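Local coordinates for protein PTHB1 (Homo sapiens, PDB 4YD8) that forms part of the BBSome, a coat complex thought to sort specific membrane proteins to the primary cilium and required for ciliogenesis, at residues G152-I156 against V167-E171; C157-M161 against P185-A189; Q26-A32 against V82-V87. All blocks are in the same frame, centred on the assembly; numbering follows the deposited sequence.

Contact 1. Residues G152-I156 against V167-E171; sequences GRDLI and VFEQE
CD2 of Leu-155 packs 4.0 Å from CG of Gln-170, whose extended chain passes the leucine at about a right angle. The same CD2 sits over one face of the Arg-153 guanidinium, displaced toward the rim of that group. Arg-153 reaches this place because its first torsion (chi1 67°) sets CG between the backbone N and the carbonyl carbon, after which the chain runs straight out to NE. Its planar end is turned 65° from the amide of Gln-170, and it is the base of the arginine that the amide meets, with NE2 of Gln-170 3.3 Å from CB of Arg-153. That NE2 is held by the carbonyl O of Lys-89 and by a water 3.0 Å from NE2 that also lies within hydrogen-bonding distance of O of Gly-152.

The backbones beneath belong to the beta hairpin of strands 155-160 and 164-169, the two middle strands of one four-stranded blade of the seven-bladed beta-propeller that forms the N-terminal part of the protein. Ile-156 and Phe-168 form an antiparallel hydrogen-bonded pair: N of Ile-156 gives to O of Phe-168 at 3.1 Å, and N of Phe-168 returns a bond to O of Ile-156 at 2.8 Å, both nearly straight. The side chains of this pair share the face away from Leu-155, where the Phe-168 ring also meets His-133 and Tyr-173.

Past Leu-155 and Glu-169 the chains part, and a second water enters the gap, donating to O of Asp-154 at 2.7 Å and weakly accepting from N of Gln-170. The side chain of Asp-154 leaves the backbone away from the 167-171 segment, and its OD2 accepts from N of Lys-89. This side chain also comes close to Gly-145, a residue critical for protein stability.

Contact 2. Residues C157-M161 against P185-A189; sequences CIQSM and PGPLA
The backbones of 157-161 and 185-189 run in roughly opposite directions, 161° apart, but too far from each other to pair as strands, the nearest CA atoms being those of Met-161 and Pro-185 at 6.1 Å. Side chains therefore fill the interval, and Gln-159 spans it. With CG anti to the backbone N (chi1 180°) and the rest of the chain extended, its amide is delivered to the backbone of Gly-186. NE2 of Gln-159 donates to O of Gly-186 at 2.9 Å; the acceptor lies almost in the amide plane and the donor in the carbonyl plane, although the N-H is bent to 151°. On the other corner of the amide, OE1 accepts a hydrogen bond from a water at 2.6 Å, and this water accepts from N of Gly-186. Gly-186 is thus gripped through its carbonyl directly and through its N-H by way of the water, and two oxygen acceptors, O of Gly-186 and OD1 of Asn-141, favour this placing of NE2 and OE1.

Pro-185 crosses the glutamine at about a right angle, placing CB 3.6 Å from OE1 of Gln-159. CG of the same ring meets Met-161, a selenomethionine whose chain, bent at chi2 and chi3, doubles back to set CE 3.9 Å from CG of Pro-185. At the opposite end of the contact, CD2 of Leu-188 packs 4.0 Å from CB of Gln-159 and, more loosely, near SG of Cys-157.

Asn-141 of strand 139-145 binds the same polar atoms, its OD1 accepting from NE2 of Gln-159 and its ND2 donating to O of Gly-186. The contact thereby joins the second strand of one propeller blade, 155-160, to the approach to the innermost strand of the next, 188-191, with strand 139-145 alongside and Ile-252 of strand 249-255 touching Pro-187.

Contact 3. Residues Q26-A32 against V82-V87; sequences QGCLCLA and VLQVEV
Two neighbouring propeller blades meet here along their first strands, 29-32 and 84-87, which run nearly parallel (11°) with their axes 6.4 Å apart at closest approach. A single direct hydrogen bond joins them at one end, from N of Val-85 to O of Gly-27 (3.0 Å), the donor tilted 24° from the carbonyl plane. Gly-27 fits closely there, with CG of Gln-84 beside its carbonyl.

Further along, side chains take over. CG2 of Val-85 packs 3.8 Å from CB of Cys-30, while SG of Cys-30, anti to the backbone N (chi1 -176°), swings on to CG2 of Val-87 at 3.7 Å. CB of Ala-32 then meets CB of Val-87 at 3.6 Å. Between the strands a water lies within hydrogen-bonding distance of O of Leu-29 (2.9 Å) and O of Val-85 (2.7 Å). Gln-84 steadies the Glu-86 carboxylate, NE2 donating to the anti lone pair of OE2 at 2.7 Å, while OE1 of Gln-84 accepts from N of Met-142 in the following blade.

Leu-83 and Gln-84, both facing Leu-102, form a classic beta bulge. First strands of successive blades set side by side round the central channel are the hallmark of a beta-propeller.

Overall arrangement
The three contacts illustrate successive levels of propeller construction: contact 1 lies within a blade, while contacts 2 and 3 join one blade to the next. Contacts 1 and 2 share strand 155-160 and touch directly, CE1 of Phe-168 packing 3.7 Å from CD1 of Ile-158; their centres are 16 Å apart. Contact 3 closes earlier in the chain and touches neither, its nearest atoms lying about 5 Å from each. Its centre is about 6 Å from that of the chain, against 13 Å for contact 2 and 17 Å for contact 1. Gly-145 is about 3 Å from the side chain of Asp-154, 8 Å from that of Cys-157 and 10 Å from that of Glu-86.

Contact 1. Residues G152-I156 against V167-E171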
# COMPACT_ATOMS: atom_id res chain seq x y z
N GLY A 152 -16.35 8.80 8.29
CA GLY A 152 -15.43 9.72 8.94
C GLY A 152 -14.38 9.10 9.84
O GLY A 152 -13.73 9.77 10.61
N ARG A 153 -14.22 7.78 9.75
CA ARG A 153 -13.21 7.12 10.56
C ARG A 153 -12.69 5.88 9.84
O ARG A 153 -13.44 5.20 9.13
CB ARG A 153 -13.77 6.76 11.93
CG ARG A 153 -14.85 5.71 11.89
CD ARG A 153 -15.57 5.57 13.23
NE ARG A 153 -16.28 4.29 13.28
CZ ARG A 153 -16.74 3.73 14.39
NH1 ARG A 153 -16.57 4.33 15.56
NH2 ARG A 153 -17.37 2.56 14.34
N ASP A 154 -11.41 5.59 10.02
CA ASP A 154 -10.81 4.38 9.45
C ASP A 154 -10.49 3.40 10.57
O ASP A 154 -9.66 3.69 11.42
CB ASP A 154 -9.54 4.73 8.67
CG ASP A 154 -9.85 5.39 7.35
OD1 ASP A 154 -10.74 4.85 6.66
OD2 ASP A 154 -9.22 6.43 7.01
N LEU A 155 -11.18 2.27 10.57
CA LEU A 155 -10.88 1.19 11.52
C LEU A 155 -9.75 0.37 10.93
O LEU A 155 -9.48 0.47 9.74
CB LEU A 155 -12.11 0.34 11.77
CG LEU A 155 -13.37 1.09 12.23
CD1 LEU A 155 -14.36 0.13 12.86
CD2 LEU A 155 -13.01 2.22 13.18
N ILE A 156 -9.09 -0.45 11.74
CA ILE A 156 -7.93 -1.20 11.29
C ILE A 156 -8.17 -2.69 11.56
O ILE A 156 -8.73 -3.06 12.59
CB ILE A 156 -6.63 -0.73 12.00
CG1 ILE A 156 -6.19 0.64 11.45
CG2 ILE A 156 -5.49 -1.74 11.85
CD1 ILE A 156 -5.15 1.31 12.31
N VAL A 167 -9.69 -6.83 14.72
CA VAL A 167 -10.29 -5.56 14.34
C VAL A 167 -10.19 -4.57 15.48
O VAL A 167 -10.55 -4.88 16.62
CB VAL A 167 -11.77 -5.75 13.92
CG1 VAL A 167 -12.42 -4.40 13.66
CG2 VAL A 167 -11.87 -6.65 12.69
N PHE A 168 -9.69 -3.39 15.15
CA PHE A 168 -9.53 -2.31 16.11
C PHE A 168 -10.36 -1.10 15.70
O PHE A 168 -10.24 -0.61 14.58
CB PHE A 168 -8.05 -1.91 16.22
CG PHE A 168 -7.17 -3.00 16.77
CD1 PHE A 168 -6.66 -3.98 15.94
CD2 PHE A 168 -6.89 -3.05 18.13
CE1 PHE A 168 -5.87 -5.00 16.45
CE2 PHE A 168 -6.09 -4.06 18.65
CZ PHE A 168 -5.58 -5.03 17.81
N GLU A 169 -11.22 -0.65 16.61
CA GLU A 169 -12.03 0.53 16.37
C GLU A 169 -11.26 1.72 16.94
O GLU A 169 -11.51 2.16 18.06
CB GLU A 169 -13.41 0.37 17.01
CG GLU A 169 -14.24 -0.75 16.39
CD GLU A 169 -15.60 -0.93 17.05
OE1 GLU A 169 -15.82 -0.38 18.14
OE2 GLU A 169 -16.45 -1.62 16.45
N GLN A 170 -10.30 2.20 16.15
CA GLN A 170 -9.41 3.28 16.56
C GLN A 170 -8.77 2.95 17.91
O GLN A 170 -8.04 1.96 18.01
CB GLN A 170 -10.17 4.61 16.54
CG GLN A 170 -10.72 4.88 15.11
CD GLN A 170 -11.48 6.18 14.94
OE1 GLN A 170 -12.41 6.48 15.69
NE2 GLN A 170 -11.10 6.97 13.92
N GLU A 171 -9.05 3.74 18.96
CA GLU A 171 -8.40 3.55 20.26
C GLU A 171 -8.80 2.25 20.98
O GLU A 171 -8.21 1.93 22.01
CB GLU A 171 -8.71 4.72 21.21
CG GLU A 171 -8.10 6.07 20.79
CD GLU A 171 -8.95 6.80 19.75
OE1 GLU A 171 -10.10 6.36 19.51
OE2 GLU A 171 -8.47 7.80 19.17
O HOH W 1 -12.34 9.61 13.05
O HOH W 2 -8.64 2.52 13.64

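Contact 2. Residues C157-M161 against P185-A189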
# COMPACT_ATOMS: atom_id res chain seq x y z
N CYS A 157 -7.79 -3.51 10.59
CA CYS A 157 -7.88 -4.97 10.74
C CYS A 157 -6.50 -5.54 10.51
O CYS A 157 -5.89 -5.32 9.46
CB CYS A 157 -8.87 -5.57 9.76
SG CYS A 157 -8.87 -7.40 9.81
N ILE A 158 -5.99 -6.27 11.49
CA ILE A 158 -4.67 -6.88 11.40
C ILE A 158 -4.83 -8.39 11.27
O ILE A 158 -5.53 -9.01 12.07
CB ILE A 158 -3.80 -6.55 12.64
CG1 ILE A 158 -3.55 -5.04 12.77
CG2 ILE A 158 -2.47 -7.30 12.60
CD1 ILE A 158 -2.98 -4.67 14.14
N GLN A 159 -4.20 -8.99 10.26
CA GLN A 159 -4.15 -10.44 10.15
C GLN A 159 -2.93 -10.97 10.90
O GLN A 159 -1.81 -10.54 10.64
CB GLN A 159 -4.09 -10.87 8.68
CG GLN A 159 -4.02 -12.41 8.53
CD GLN A 159 -3.94 -12.86 7.08
OE1 GLN A 159 -4.36 -13.96 6.73
NE2 GLN A 159 -3.38 -12.00 6.22
N SER A 160 -3.15 -11.92 11.82
CA SER A 160 -2.04 -12.52 12.55
C SER A 160 -1.35 -13.57 11.69
O SER A 160 -1.91 -14.02 10.69
CB SER A 160 -2.52 -13.15 13.86
OG SER A 160 -3.28 -14.32 13.59
N MSE A 161 -0.15 -13.97 12.08
CA MSE A 161 0.56 -15.02 11.35
C MSE A 161 -0.24 -16.32 11.33
O MSE A 161 -0.15 -17.07 10.37
CB MSE A 161 1.95 -15.27 11.95
CG MSE A 161 2.93 -14.11 11.75
SE MSE A 161 3.38 -13.80 9.86
CE MSE A 161 3.71 -15.64 9.29
N PRO A 185 -0.60 -16.92 5.79
CA PRO A 185 -1.35 -15.68 5.60
C PRO A 185 -1.12 -15.06 4.22
O PRO A 185 0.02 -14.91 3.78
CB PRO A 185 -0.82 -14.76 6.71
CG PRO A 185 0.53 -15.28 7.04
CD PRO A 185 0.46 -16.79 6.81
N GLY A 186 -2.21 -14.71 3.55
CA GLY A 186 -2.14 -14.10 2.23
C GLY A 186 -2.28 -12.59 2.35
O GLY A 186 -2.41 -12.04 3.45
N PRO A 187 -2.28 -11.90 1.20
CA PRO A 187 -2.51 -10.45 1.21
C PRO A 187 -3.91 -10.15 1.74
O PRO A 187 -4.79 -11.02 1.68
CB PRO A 187 -2.37 -10.05 -0.28
CG PRO A 187 -2.54 -11.31 -1.05
CD PRO A 187 -2.09 -12.45 -0.15
N LEU A 188 -4.10 -8.94 2.25
CA LEU A 188 -5.36 -8.58 2.89
C LEU A 188 -5.82 -7.20 2.43
O LEU A 188 -5.03 -6.27 2.40
CB LEU A 188 -5.19 -8.60 4.41
CG LEU A 188 -6.40 -8.21 5.26
CD1 LEU A 188 -7.47 -9.31 5.25
CD2 LEU A 188 -5.97 -7.90 6.70
N ALA A 189 -7.10 -7.07 2.10
CA ALA A 189 -7.64 -5.77 1.70
C ALA A 189 -9.09 -5.63 2.11
O ALA A 189 -9.81 -6.61 2.26
CB ALA A 189 -7.48 -5.56 0.16
O HOH W 3 -4.98 -15.05 4.47

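Contact 3. Residues Q26-A32 against V82-V87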
# COMPACT_ATOMS: atom_id res chain seq x y z
N GLN A 26 7.01 -5.29 0.48
CA GLN A 26 5.74 -4.66 0.16
C GLN A 26 5.07 -4.37 1.51
O GLN A 26 5.19 -5.15 2.45
CB GLN A 26 4.88 -5.57 -0.73
CG GLN A 26 3.95 -6.54 -0.00
CD GLN A 26 3.27 -7.53 -0.96
OE1 GLN A 26 3.91 -8.14 -1.81
NE2 GLN A 26 1.96 -7.68 -0.82
N GLY A 27 4.41 -3.23 1.61
CA GLY A 27 3.90 -2.81 2.90
C GLY A 27 4.70 -1.68 3.52
O GLY A 27 4.15 -0.88 4.28
N CYS A 28 5.99 -1.59 3.18
CA CYS A 28 6.90 -0.65 3.84
C CYS A 28 6.84 0.76 3.25
O CYS A 28 7.45 1.66 3.79
CB CYS A 28 8.34 -1.15 3.75
SG CYS A 28 8.68 -2.56 4.85
N LEU A 29 6.15 0.92 2.13
CA LEU A 29 6.09 2.21 1.42
C LEU A 29 4.68 2.81 1.44
O LEU A 29 3.71 2.14 1.06
CB LEU A 29 6.56 2.02 -0.04
CG LEU A 29 6.42 3.26 -0.93
CD1 LEU A 29 7.32 4.39 -0.42
CD2 LEU A 29 6.72 2.90 -2.39
N CYS A 30 4.57 4.06 1.86
CA CYS A 30 3.29 4.73 1.86
C CYS A 30 3.46 6.15 1.32
O CYS A 30 4.43 6.83 1.63
CB CYS A 30 2.69 4.74 3.27
SG CYS A 30 1.05 5.46 3.37
N LEU A 31 2.52 6.55 0.47
CA LEU A 31 2.49 7.90 -0.08
C LEU A 31 1.22 8.60 0.37
O LEU A 31 0.13 8.23 -0.05
CB LEU A 31 2.54 7.87 -1.61
CG LEU A 31 3.78 8.24 -2.42
CD1 LEU A 31 3.47 8.16 -3.92
CD2 LEU A 31 4.29 9.65 -2.06
N ALA A 32 1.34 9.63 1.21
CA ALA A 32 0.14 10.26 1.75
C ALA A 32 0.41 11.63 2.33
O ALA A 32 1.56 11.96 2.64
CB ALA A 32 -0.48 9.36 2.86
N VAL A 82 9.63 -2.72 11.35
CA VAL A 82 8.39 -2.22 10.79
C VAL A 82 7.88 -3.20 9.73
O VAL A 82 8.59 -3.49 8.77
CB VAL A 82 8.55 -0.82 10.20
CG1 VAL A 82 7.26 -0.37 9.54
CG2 VAL A 82 8.97 0.16 11.29
N LEU A 83 6.68 -3.72 9.93
CA LEU A 83 6.08 -4.66 8.99
C LEU A 83 5.24 -3.96 7.93
O LEU A 83 5.13 -4.43 6.80
CB LEU A 83 5.20 -5.68 9.72
CG LEU A 83 5.92 -6.58 10.74
CD1 LEU A 83 4.98 -7.67 11.22
CD2 LEU A 83 7.18 -7.16 10.12
N GLN A 84 4.62 -2.85 8.30
CA GLN A 84 3.73 -2.13 7.38
C GLN A 84 3.49 -0.71 7.87
O GLN A 84 3.53 -0.45 9.07
CB GLN A 84 2.40 -2.89 7.25
CG GLN A 84 1.55 -2.46 6.05
CD GLN A 84 0.34 -3.34 5.85
OE1 GLN A 84 0.30 -4.49 6.30
NE2 GLN A 84 -0.68 -2.79 5.17
N VAL A 85 3.27 0.21 6.93
CA VAL A 85 2.85 1.57 7.28
C VAL A 85 1.61 1.93 6.46
O VAL A 85 1.50 1.55 5.28
CB VAL A 85 3.97 2.62 7.02
CG1 VAL A 85 5.06 2.51 8.09
CG2 VAL A 85 4.56 2.45 5.64
N GLU A 86 0.67 2.63 7.09
CA GLU A 86 -0.54 3.12 6.41
C GLU A 86 -0.93 4.46 7.03
O GLU A 86 -0.54 4.77 8.15
CB GLU A 86 -1.72 2.15 6.55
CG GLU A 86 -1.55 0.74 5.93
CD GLU A 86 -1.31 0.71 4.42
OE1 GLU A 86 -1.57 1.72 3.70
OE2 GLU A 86 -0.87 -0.36 3.94
N VAL A 87 -1.71 5.23 6.30
CA VAL A 87 -2.11 6.56 6.74
C VAL A 87 -3.60 6.67 6.55
O VAL A 87 -4.11 6.35 5.48
CB VAL A 87 -1.37 7.67 5.94
CG1 VAL A 87 -1.97 9.05 6.26
CG2 VAL A 87 0.14 7.61 6.23
O HOH W 4 0.40 2.21 1.28
O HOH W 5 1.94 0.69 2.80